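Esterase A (PDB 5GKV) probably hydrolyses ester bonds, as a penicillin-binding protein homologue of the serine beta-lactamase family. Local coordinates at residues L89-V94 with L99-A104; W109-Q114 with F182-G187; T121-L126 with A302-G307. One frame throughout, in Å; residues are numbered along the deposited sequence.

Contact 1 of 3, residues L89-V94 with L99-A104; sequences LIARLV and LAYDQA
The Tyr101 ring lies against Val94, with CG2 of Val94 almost straight above its centre. That CH-pi contact measures 3.9 Å from Val94 CG2 to the ring centroid, 5° off the normal. The guanidinium of Arg304 covers the opposite face in a cation-pi contact. Ile90 CG2 reaches the ring obliquely, 4.1 Å from Tyr101 CE1. The phenol end runs on to the helix backbone, where Tyr101 OH sits 3.2 Å from Ala91 CA. Val94 has CG1 anti to its backbone N (chi1 174°). CG2 then falls beside that N and over the ring, while CG1 comes 3.7 Å from Tyr101 CD2. The loop after helix 82-95 thus folds back and packs along the last turns of that helix, in the helical region of a beta-lactamase fold. In this family the helix here spanning 82-95 typically carries the SxxK motif at its start. Leu99 continues the apolar seam beside the ring. Its CD2 lies 4.0 Å from Val94 CG2 and also touches Ile90 CG2. The backbone adds a CA-H...O contact of 3.2 Å from Val94 CA to Leu99 O. Residues 100-103 form a type I turn. Gln103 OE1 accepts from Ala100 N at 3.0 Å, in the carbonyl plane, and braces the turn from within. Leu99 also packs on Ile181 and Val185 of helix 173-186.

Contact 2 of 3, residues W109-Q114 with F182-G187; sequences WPEFAQ and FRRVDG
Arg184 reaches from helix 173-186 to Trp109, just before the 3-10 segment 110-113, and to Glu111 within it. Both elements belong to the helical region of the beta-lactamase fold. The Arg184 CB points toward the 3-10 segment. CG and CD carry the chain across the gap, with a bend at chi2. NE is the first atom over the indole, 4.0 Å from Trp109 CD1, and it forms a salt bridge with Glu180 one helical turn back. CZ of Arg184 follows at 3.5 Å from Trp109 CD1, which lies over the centre of the guanidinium face. The two planes are 33° apart, so the groups are tilted rather than flat on each other. NH2 of Arg184 ends over the pyrrole side, 3.5 Å from Trp109 NE1. The other face of the indole is covered by Phe112 CD1. NH1 of Arg184 turns the other way, past Pro110 CD at 3.9 Å. Arg184 NH1 bonds to Glu111 OE1 at 3.0 Å, in a salt bridge with a bent N-H...O angle of 138°. The carboxylate stands nearly perpendicular to the guanidinium. NH1 meets OE1 on its syn side, 28° out of the carboxylate plane.

Contact 3 of 3, residues T121-L126 with A302-G307; sequences TVEQAL and AERLRG
NE and NH2 of Arg304 both bond to a single carboxylate oxygen of Glu123. Arg304 NE lies 3.0 Å from Glu123 OE1. Arg304 NH2 lies 3.0 Å from the same Glu123 OE1. Both bonds are part of a salt bridge, and the oxygen lies close to the guanidinium plane. The carboxylate is turned 71° to that plane. NE meets OE1 on its anti side and well out of the carboxylate plane, and NH2 comes nearly along the C-O bond. The two N-H...O angles, 147° and 143°, show moderate bending, as expected when one acceptor serves two donors. Glu123 has CG between its backbone N and carbonyl carbon, and the extended chain beyond CG carries the carboxylate to Arg304. The side chains cross at about a right angle, and Glu123 CB passes 3.8 Å from Arg304 NE.

The third nitrogen is also used. Arg304 NH1 donates to Ala302 O at 2.8 Å, and it has a second carbonyl in Ala299 O at the end of helix 294-301. All three guanidinium nitrogens thus have acceptors, and the group is fixed in rotation. The backbone of Arg304 and Leu305 pairs with Trp318 in the small two-stranded hairpin.

On the other side, the first amides of helix 122-126 all have partners. Val122 N and Glu123 N are bonded to the carbonyls of Gln103 and Tyr101. Gln124 N donates to Thr121 OG1 at 3.3 Å. In return Gln124 OE1 accepts from Thr121 N at 3.0 Å, with the donor above the carbonyl plane. Ala125 N takes Thr121 O at 3.0 Å and begins the helical bonding. The reciprocal bonds between Thr121 and Gln124 form a capping box, a common N-terminal helix motif, here at the start of helix 122-126.

In the fold
From the N terminus, contact 1 comes first. It closes a short loop of four residues, the first still in helix 82-95. Contact 2 then opens at 109-114, and contact 3 opens at 121-126 before contact 2 has closed at 182-187. Contact 3 closes last, at 302-307, so contacts 2 and 3 cross along the chain. Contact 1 sits between them in space. Leu93 packs on Phe182 of contact 2. Toward contact 3, the loop 99-104 is bonded to the helix 122-126 backbone. Together they join helices 82-95, 122-126 and 173-186. Contact 2 fastens the loop with the 3-10 segment 110-113 to the end of helix 173-186, and contact 3 carries the connection on to the hairpin of strands 305-306 and 315-318.

Contact 1 of 3, residues L89-V94 with L99-A104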
loop_
_atom_site.group_PDB
_atom_site.type_symbol
_atom_site.label_atom_id
_atom_site.label_comp_id
_atom_site.label_asym_id
_atom_site.label_seq_id
_atom_site.Cartn_x
_atom_site.Cartn_y
_atom_site.Cartn_z
ATOM N N LEU A 89 -9.040 4.000 4.351
ATOM C CA LEU A 89 -10.460 4.126 4.027
ATOM C C LEU A 89 -11.320 3.321 4.994
ATOM O O LEU A 89 -12.374 3.798 5.435
ATOM C CB LEU A 89 -10.719 3.699 2.582
ATOM C CG LEU A 89 -10.073 4.605 1.525
ATOM C CD1 LEU A 89 -10.225 4.023 0.110
ATOM C CD2 LEU A 89 -10.665 6.004 1.607
ATOM N N ILE A 90 -10.873 2.116 5.369
ATOM C CA ILE A 90 -11.602 1.341 6.372
ATOM C C ILE A 90 -11.540 2.039 7.726
ATOM O O ILE A 90 -12.555 2.156 8.425
ATOM C CB ILE A 90 -11.060 -0.105 6.464
ATOM C CG1 ILE A 90 -11.402 -0.914 5.200
ATOM C CG2 ILE A 90 -11.605 -0.794 7.706
ATOM C CD1 ILE A 90 -12.891 -1.180 4.998
ATOM N N ALA A 91 -10.342 2.500 8.121
ATOM C CA ALA A 91 -10.175 3.171 9.409
ATOM C C ALA A 91 -11.145 4.338 9.564
ATOM O O ALA A 91 -11.652 4.595 10.668
ATOM C CB ALA A 91 -8.739 3.678 9.563
ATOM N N ARG A 92 -11.402 5.058 8.471
ATOM C CA ARG A 92 -12.379 6.150 8.500
ATOM C C ARG A 92 -13.796 5.644 8.782
ATOM O O ARG A 92 -14.519 6.238 9.594
ATOM C CB ARG A 92 -12.328 6.927 7.184
ATOM C CG ARG A 92 -11.093 7.844 7.064
ATOM C CD ARG A 92 -11.090 8.614 5.743
ATOM N NE ARG A 92 -11.945 9.810 5.738
ATOM C CZ ARG A 92 -12.925 10.041 4.866
ATOM N NH1 ARG A 92 -13.202 9.158 3.921
ATOM N NH2 ARG A 92 -13.637 11.154 4.941
ATOM N N LEU A 93 -14.227 4.568 8.103
ATOM C CA LEU A 93 -15.554 4.005 8.386
ATOM C C LEU A 93 -15.701 3.620 9.846
ATOM O O LEU A 93 -16.761 3.839 10.450
ATOM C CB LEU A 93 -15.839 2.773 7.536
ATOM C CG LEU A 93 -16.033 2.936 6.045
ATOM C CD1 LEU A 93 -16.360 1.563 5.441
ATOM C CD2 LEU A 93 -17.164 3.926 5.788
ATOM N N VAL A 94 -14.670 2.994 10.419
ATOM C CA VAL A 94 -14.743 2.605 11.823
ATOM C C VAL A 94 -14.806 3.846 12.707
ATOM O O VAL A 94 -15.653 3.952 13.610
ATOM C CB VAL A 94 -13.557 1.694 12.191
ATOM C CG1 VAL A 94 -13.540 1.413 13.679
ATOM C CG2 VAL A 94 -13.661 0.382 11.424
ATOM N N LEU A 99 -18.906 0.996 11.268
ATOM C CA LEU A 99 -18.247 -0.303 11.214
ATOM C C LEU A 99 -17.395 -0.378 12.462
ATOM O O LEU A 99 -16.997 0.658 12.997
ATOM C CB LEU A 99 -17.379 -0.438 9.948
ATOM C CG LEU A 99 -16.698 -1.770 9.599
ATOM C CD1 LEU A 99 -17.740 -2.785 9.175
ATOM C CD2 LEU A 99 -15.652 -1.562 8.487
ATOM N N ALA A 100 -17.146 -1.591 12.942
ATOM C CA ALA A 100 -16.292 -1.788 14.104
ATOM C C ALA A 100 -15.235 -2.816 13.748
ATOM O O ALA A 100 -15.511 -3.751 12.992
ATOM C CB ALA A 100 -17.087 -2.243 15.336
ATOM N N TYR A 101 -14.018 -2.619 14.264
ATOM C CA TYR A 101 -12.926 -3.532 13.930
ATOM C C TYR A 101 -13.197 -4.942 14.433
ATOM O O TYR A 101 -12.738 -5.912 13.824
ATOM C CB TYR A 101 -11.607 -3.016 14.495
ATOM C CG TYR A 101 -10.919 -1.996 13.600
ATOM C CD1 TYR A 101 -10.656 -2.290 12.271
ATOM C CD2 TYR A 101 -10.527 -0.754 14.089
ATOM C CE1 TYR A 101 -10.036 -1.381 11.443
ATOM C CE2 TYR A 101 -9.893 0.191 13.253
ATOM C CZ TYR A 101 -9.650 -0.146 11.937
ATOM O OH TYR A 101 -9.037 0.729 11.089
ATOM N N ASP A 102 -13.932 -5.093 15.532
ATOM C CA ASP A 102 -14.208 -6.429 16.049
ATOM C C ASP A 102 -15.562 -6.961 15.587
ATOM O O ASP A 102 -16.036 -7.977 16.106
ATOM C CB ASP A 102 -14.099 -6.440 17.581
ATOM C CG ASP A 102 -15.137 -5.550 18.258
ATOM O OD1 ASP A 102 -15.873 -4.818 17.554
ATOM O OD2 ASP A 102 -15.205 -5.583 19.505
ATOM N N GLN A 103 -16.185 -6.292 14.625
ATOM C CA GLN A 103 -17.415 -6.753 14.003
ATOM C C GLN A 103 -17.120 -7.893 13.034
ATOM O O GLN A 103 -16.136 -7.852 12.293
ATOM C CB GLN A 103 -18.073 -5.580 13.272
ATOM C CG GLN A 103 -19.390 -5.837 12.604
ATOM C CD GLN A 103 -19.978 -4.546 12.082
ATOM O OE1 GLN A 103 -19.360 -3.481 12.200
ATOM N NE2 GLN A 103 -21.170 -4.625 11.501
ATOM N N ALA A 104 -17.975 -8.917 13.050
ATOM C CA ALA A 104 -17.854 -10.017 12.099
ATOM C C ALA A 104 -18.045 -9.522 10.671
ATOM O O ALA A 104 -19.005 -8.797 10.369
ATOM C CB ALA A 104 -18.877 -11.115 12.416
#

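Contact 2 of 3, residues W109-Q114 with F182-G187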
loop_
_atom_site.group_PDB
_atom_site.type_symbol
_atom_site.label_atom_id
_atom_site.label_comp_id
_atom_site.label_asym_id
_atom_site.label_seq_id
_atom_site.Cartn_x
_atom_site.Cartn_y
_atom_site.Cartn_z
ATOM N N TRP A 109 -21.505 -8.665 5.242
ATOM C CA TRP A 109 -21.304 -9.412 4.000
ATOM C C TRP A 109 -21.764 -10.835 4.286
ATOM O O TRP A 109 -20.948 -11.741 4.519
ATOM C CB TRP A 109 -19.834 -9.338 3.571
ATOM C CG TRP A 109 -19.403 -10.092 2.352
ATOM C CD1 TRP A 109 -20.172 -10.832 1.500
ATOM C CD2 TRP A 109 -18.060 -10.181 1.861
ATOM N NE1 TRP A 109 -19.390 -11.367 0.502
ATOM C CE2 TRP A 109 -18.088 -10.985 0.704
ATOM C CE3 TRP A 109 -16.842 -9.646 2.283
ATOM C CZ2 TRP A 109 -16.939 -11.265 -0.039
ATOM C CZ3 TRP A 109 -15.684 -9.937 1.544
ATOM C CH2 TRP A 109 -15.746 -10.740 0.405
ATOM N N PRO A 110 -23.085 -11.060 4.324
ATOM C CA PRO A 110 -23.604 -12.338 4.849
ATOM C C PRO A 110 -23.055 -13.557 4.141
ATOM O O PRO A 110 -22.843 -14.595 4.787
ATOM C CB PRO A 110 -25.119 -12.208 4.643
ATOM C CG PRO A 110 -25.367 -10.727 4.655
ATOM C CD PRO A 110 -24.171 -10.123 3.970
ATOM N N GLU A 111 -22.786 -13.450 2.837
ATOM C CA GLU A 111 -22.242 -14.572 2.083
ATOM C C GLU A 111 -20.867 -15.003 2.584
ATOM O O GLU A 111 -20.472 -16.154 2.361
ATOM C CB GLU A 111 -22.179 -14.207 0.605
ATOM C CG GLU A 111 -23.557 -13.918 -0.009
ATOM C CD GLU A 111 -23.985 -12.453 0.080
ATOM O OE1 GLU A 111 -23.534 -11.717 0.988
ATOM O OE2 GLU A 111 -24.801 -12.039 -0.769
ATOM N N PHE A 112 -20.144 -14.112 3.268
ATOM C CA PHE A 112 -18.819 -14.446 3.786
ATOM C C PHE A 112 -18.857 -15.543 4.845
ATOM O O PHE A 112 -17.817 -16.140 5.136
ATOM C CB PHE A 112 -18.165 -13.207 4.386
ATOM C CG PHE A 112 -16.667 -13.327 4.548
ATOM C CD1 PHE A 112 -15.828 -13.207 3.445
ATOM C CD2 PHE A 112 -16.100 -13.529 5.798
ATOM C CE1 PHE A 112 -14.448 -13.303 3.579
ATOM C CE2 PHE A 112 -14.712 -13.634 5.945
ATOM C CZ PHE A 112 -13.890 -13.522 4.830
ATOM N N ALA A 113 -20.017 -15.801 5.457
ATOM C CA ALA A 113 -20.066 -16.765 6.550
ATOM C C ALA A 113 -19.752 -18.194 6.108
ATOM O O ALA A 113 -19.524 -19.050 6.971
ATOM C CB ALA A 113 -21.438 -16.724 7.230
ATOM N N GLN A 114 -19.709 -18.472 4.805
ATOM C CA GLN A 114 -19.525 -19.839 4.335
ATOM C C GLN A 114 -18.193 -20.430 4.800
ATOM O O GLN A 114 -17.236 -19.713 5.139
ATOM C CB GLN A 114 -19.586 -19.899 2.814
ATOM C CG GLN A 114 -20.870 -19.390 2.208
ATOM C CD GLN A 114 -20.762 -19.314 0.710
ATOM O OE1 GLN A 114 -20.760 -20.341 0.027
ATOM N NE2 GLN A 114 -20.626 -18.100 0.181
ATOM N N PHE A 182 -15.899 -2.348 2.525
ATOM C CA PHE A 182 -16.120 -0.914 2.325
ATOM C C PHE A 182 -17.376 -0.647 1.498
ATOM O O PHE A 182 -18.224 0.172 1.878
ATOM C CB PHE A 182 -14.905 -0.279 1.638
ATOM C CG PHE A 182 -15.025 1.212 1.503
ATOM C CD1 PHE A 182 -15.627 1.776 0.395
ATOM C CD2 PHE A 182 -14.555 2.041 2.503
ATOM C CE1 PHE A 182 -15.756 3.153 0.294
ATOM C CE2 PHE A 182 -14.687 3.409 2.412
ATOM C CZ PHE A 182 -15.289 3.961 1.306
ATOM N N ARG A 183 -17.487 -1.304 0.338
ATOM C CA ARG A 183 -18.603 -1.067 -0.577
ATOM C C ARG A 183 -19.946 -1.342 0.098
ATOM O O ARG A 183 -20.888 -0.544 -0.008
ATOM C CB ARG A 183 -18.431 -1.937 -1.831
ATOM C CG ARG A 183 -19.305 -1.560 -3.020
ATOM C CD ARG A 183 -19.176 -2.581 -4.178
ATOM N NE ARG A 183 -19.688 -3.904 -3.810
ATOM C CZ ARG A 183 -20.958 -4.159 -3.480
ATOM N NH1 ARG A 183 -21.862 -3.181 -3.472
ATOM N NH2 ARG A 183 -21.325 -5.395 -3.146
ATOM N N ARG A 184 -20.047 -2.459 0.815
ATOM C CA ARG A 184 -21.308 -2.800 1.467
ATOM C C ARG A 184 -21.666 -1.831 2.584
ATOM O O ARG A 184 -22.855 -1.613 2.850
ATOM C CB ARG A 184 -21.242 -4.220 2.006
ATOM C CG ARG A 184 -20.936 -5.208 0.912
ATOM C CD ARG A 184 -21.765 -6.425 1.002
ATOM N NE ARG A 184 -21.406 -7.362 -0.053
ATOM C CZ ARG A 184 -22.055 -8.497 -0.277
ATOM N NH1 ARG A 184 -23.095 -8.809 0.487
ATOM N NH2 ARG A 184 -21.659 -9.315 -1.253
ATOM N N VAL A 185 -20.676 -1.238 3.244
ATOM C CA VAL A 185 -20.974 -0.315 4.336
ATOM C C VAL A 185 -21.162 1.108 3.826
ATOM O O VAL A 185 -22.176 1.758 4.104
ATOM C CB VAL A 185 -19.875 -0.387 5.419
ATOM C CG1 VAL A 185 -20.051 0.748 6.422
ATOM C CG2 VAL A 185 -19.938 -1.725 6.129
ATOM N N ASP A 186 -20.192 1.608 3.064
ATOM C CA ASP A 186 -20.251 2.982 2.583
ATOM C C ASP A 186 -21.248 3.129 1.440
ATOM O O ASP A 186 -21.949 4.143 1.349
ATOM C CB ASP A 186 -18.853 3.442 2.140
ATOM C CG ASP A 186 -18.874 4.805 1.466
ATOM O OD1 ASP A 186 -19.307 4.894 0.296
ATOM O OD2 ASP A 186 -18.445 5.785 2.111
ATOM N N GLY A 187 -21.318 2.145 0.550
ATOM C CA GLY A 187 -22.161 2.287 -0.621
ATOM C C GLY A 187 -21.388 2.489 -1.911
ATOM O O GLY A 187 -21.767 1.963 -2.962
#

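Contact 3 of 3, residues T121-L126 with A302-G307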
loop_
_atom_site.group_PDB
_atom_site.type_symbol
_atom_site.label_atom_id
_atom_site.label_comp_id
_atom_site.label_asym_id
_atom_site.label_seq_id
_atom_site.Cartn_x
_atom_site.Cartn_y
_atom_site.Cartn_z
ATOM N N THR A 121 -13.462 -11.450 12.038
ATOM C CA THR A 121 -13.761 -10.032 12.189
ATOM C C THR A 121 -13.067 -9.175 11.125
ATOM O O THR A 121 -12.165 -9.619 10.404
ATOM C CB THR A 121 -13.361 -9.528 13.579
ATOM O OG1 THR A 121 -11.948 -9.661 13.750
ATOM C CG2 THR A 121 -14.079 -10.312 14.684
ATOM N N VAL A 122 -13.504 -7.910 11.055
ATOM C CA VAL A 122 -12.894 -6.937 10.148
ATOM C C VAL A 122 -11.387 -6.854 10.385
ATOM O O VAL A 122 -10.588 -6.993 9.453
ATOM C CB VAL A 122 -13.573 -5.557 10.295
ATOM C CG1 VAL A 122 -12.820 -4.462 9.487
ATOM C CG2 VAL A 122 -15.018 -5.629 9.821
ATOM N N GLU A 123 -10.971 -6.658 11.639
ATOM C CA GLU A 123 -9.544 -6.461 11.880
ATOM C C GLU A 123 -8.747 -7.748 11.652
ATOM O O GLU A 123 -7.574 -7.685 11.264
ATOM C CB GLU A 123 -9.306 -5.908 13.290
ATOM C CG GLU A 123 -9.731 -6.848 14.426
ATOM C CD GLU A 123 -9.835 -6.140 15.761
ATOM O OE1 GLU A 123 -9.229 -5.057 15.921
ATOM O OE2 GLU A 123 -10.534 -6.665 16.656
ATOM N N GLN A 124 -9.368 -8.917 11.841
ATOM C CA GLN A 124 -8.687 -10.170 11.517
ATOM C C GLN A 124 -8.421 -10.269 10.019
ATOM O O GLN A 124 -7.326 -10.669 9.596
ATOM C CB GLN A 124 -9.520 -11.369 12.011
ATOM C CG GLN A 124 -9.373 -11.594 13.515
ATOM C CD GLN A 124 -10.483 -12.443 14.119
ATOM O OE1 GLN A 124 -11.313 -13.007 13.412
ATOM N NE2 GLN A 124 -10.500 -12.528 15.437
ATOM N N ALA A 125 -9.410 -9.890 9.204
ATOM C CA ALA A 125 -9.248 -9.899 7.751
ATOM C C ALA A 125 -8.152 -8.944 7.311
ATOM O O ALA A 125 -7.337 -9.278 6.439
ATOM C CB ALA A 125 -10.560 -9.518 7.062
ATOM N N LEU A 126 -8.133 -7.741 7.883
ATOM C CA LEU A 126 -7.195 -6.717 7.434
ATOM C C LEU A 126 -5.780 -6.961 7.924
ATOM O O LEU A 126 -4.846 -6.407 7.339
ATOM C CB LEU A 126 -7.665 -5.328 7.881
ATOM C CG LEU A 126 -8.965 -4.851 7.224
ATOM C CD1 LEU A 126 -9.337 -3.481 7.779
ATOM C CD2 LEU A 126 -8.817 -4.800 5.710
ATOM N N ALA A 302 -2.965 -0.058 15.929
ATOM C CA ALA A 302 -2.549 -0.913 17.039
ATOM C C ALA A 302 -2.187 -2.303 16.537
ATOM O O ALA A 302 -2.823 -2.841 15.627
ATOM C CB ALA A 302 -3.660 -1.021 18.086
ATOM N N GLU A 303 -1.149 -2.880 17.136
ATOM C CA GLU A 303 -0.716 -4.219 16.768
ATOM C C GLU A 303 -1.830 -5.232 16.987
ATOM O O GLU A 303 -2.340 -5.376 18.100
ATOM C CB GLU A 303 0.510 -4.626 17.579
ATOM C CG GLU A 303 1.021 -6.000 17.194
ATOM C CD GLU A 303 2.291 -6.365 17.936
ATOM O OE1 GLU A 303 2.185 -6.927 19.041
ATOM O OE2 GLU A 303 3.389 -6.078 17.414
ATOM N N ARG A 304 -2.190 -5.939 15.923
ATOM C CA ARG A 304 -3.099 -7.073 16.011
ATOM C C ARG A 304 -2.354 -8.358 16.331
ATOM O O ARG A 304 -2.797 -9.142 17.185
ATOM C CB ARG A 304 -3.869 -7.226 14.697
ATOM C CG ARG A 304 -5.226 -6.524 14.675
ATOM C CD ARG A 304 -5.127 -5.106 15.179
ATOM N NE ARG A 304 -6.414 -4.411 15.181
ATOM C CZ ARG A 304 -6.548 -3.094 15.074
ATOM N NH1 ARG A 304 -5.466 -2.313 14.937
ATOM N NH2 ARG A 304 -7.766 -2.556 15.101
ATOM N N LEU A 305 -1.230 -8.586 15.655
ATOM C CA LEU A 305 -0.376 -9.727 15.947
ATOM C C LEU A 305 0.995 -9.474 15.341
ATOM O O LEU A 305 1.167 -8.602 14.478
ATOM C CB LEU A 305 -0.960 -11.034 15.419
ATOM C CG LEU A 305 -0.770 -11.378 13.949
ATOM C CD1 LEU A 305 -1.118 -12.861 13.742
ATOM C CD2 LEU A 305 -1.606 -10.470 13.046
ATOM N N ARG A 306 1.965 -10.272 15.795
ATOM C CA ARG A 306 3.356 -10.129 15.394
ATOM C C ARG A 306 4.019 -11.497 15.376
ATOM O O ARG A 306 3.751 -12.332 16.241
ATOM C CB ARG A 306 4.100 -9.186 16.345
ATOM C CG ARG A 306 5.581 -9.091 16.063
ATOM C CD ARG A 306 6.252 -8.104 16.980
ATOM N NE ARG A 306 7.695 -8.310 16.981
ATOM C CZ ARG A 306 8.564 -7.507 17.580
ATOM N NH1 ARG A 306 8.133 -6.423 18.209
ATOM N NH2 ARG A 306 9.862 -7.786 17.533
ATOM N N GLY A 307 4.876 -11.716 14.399
ATOM C CA GLY A 307 5.566 -12.985 14.262
ATOM C C GLY A 307 5.900 -13.228 12.808
ATOM O O GLY A 307 5.656 -12.386 11.938
#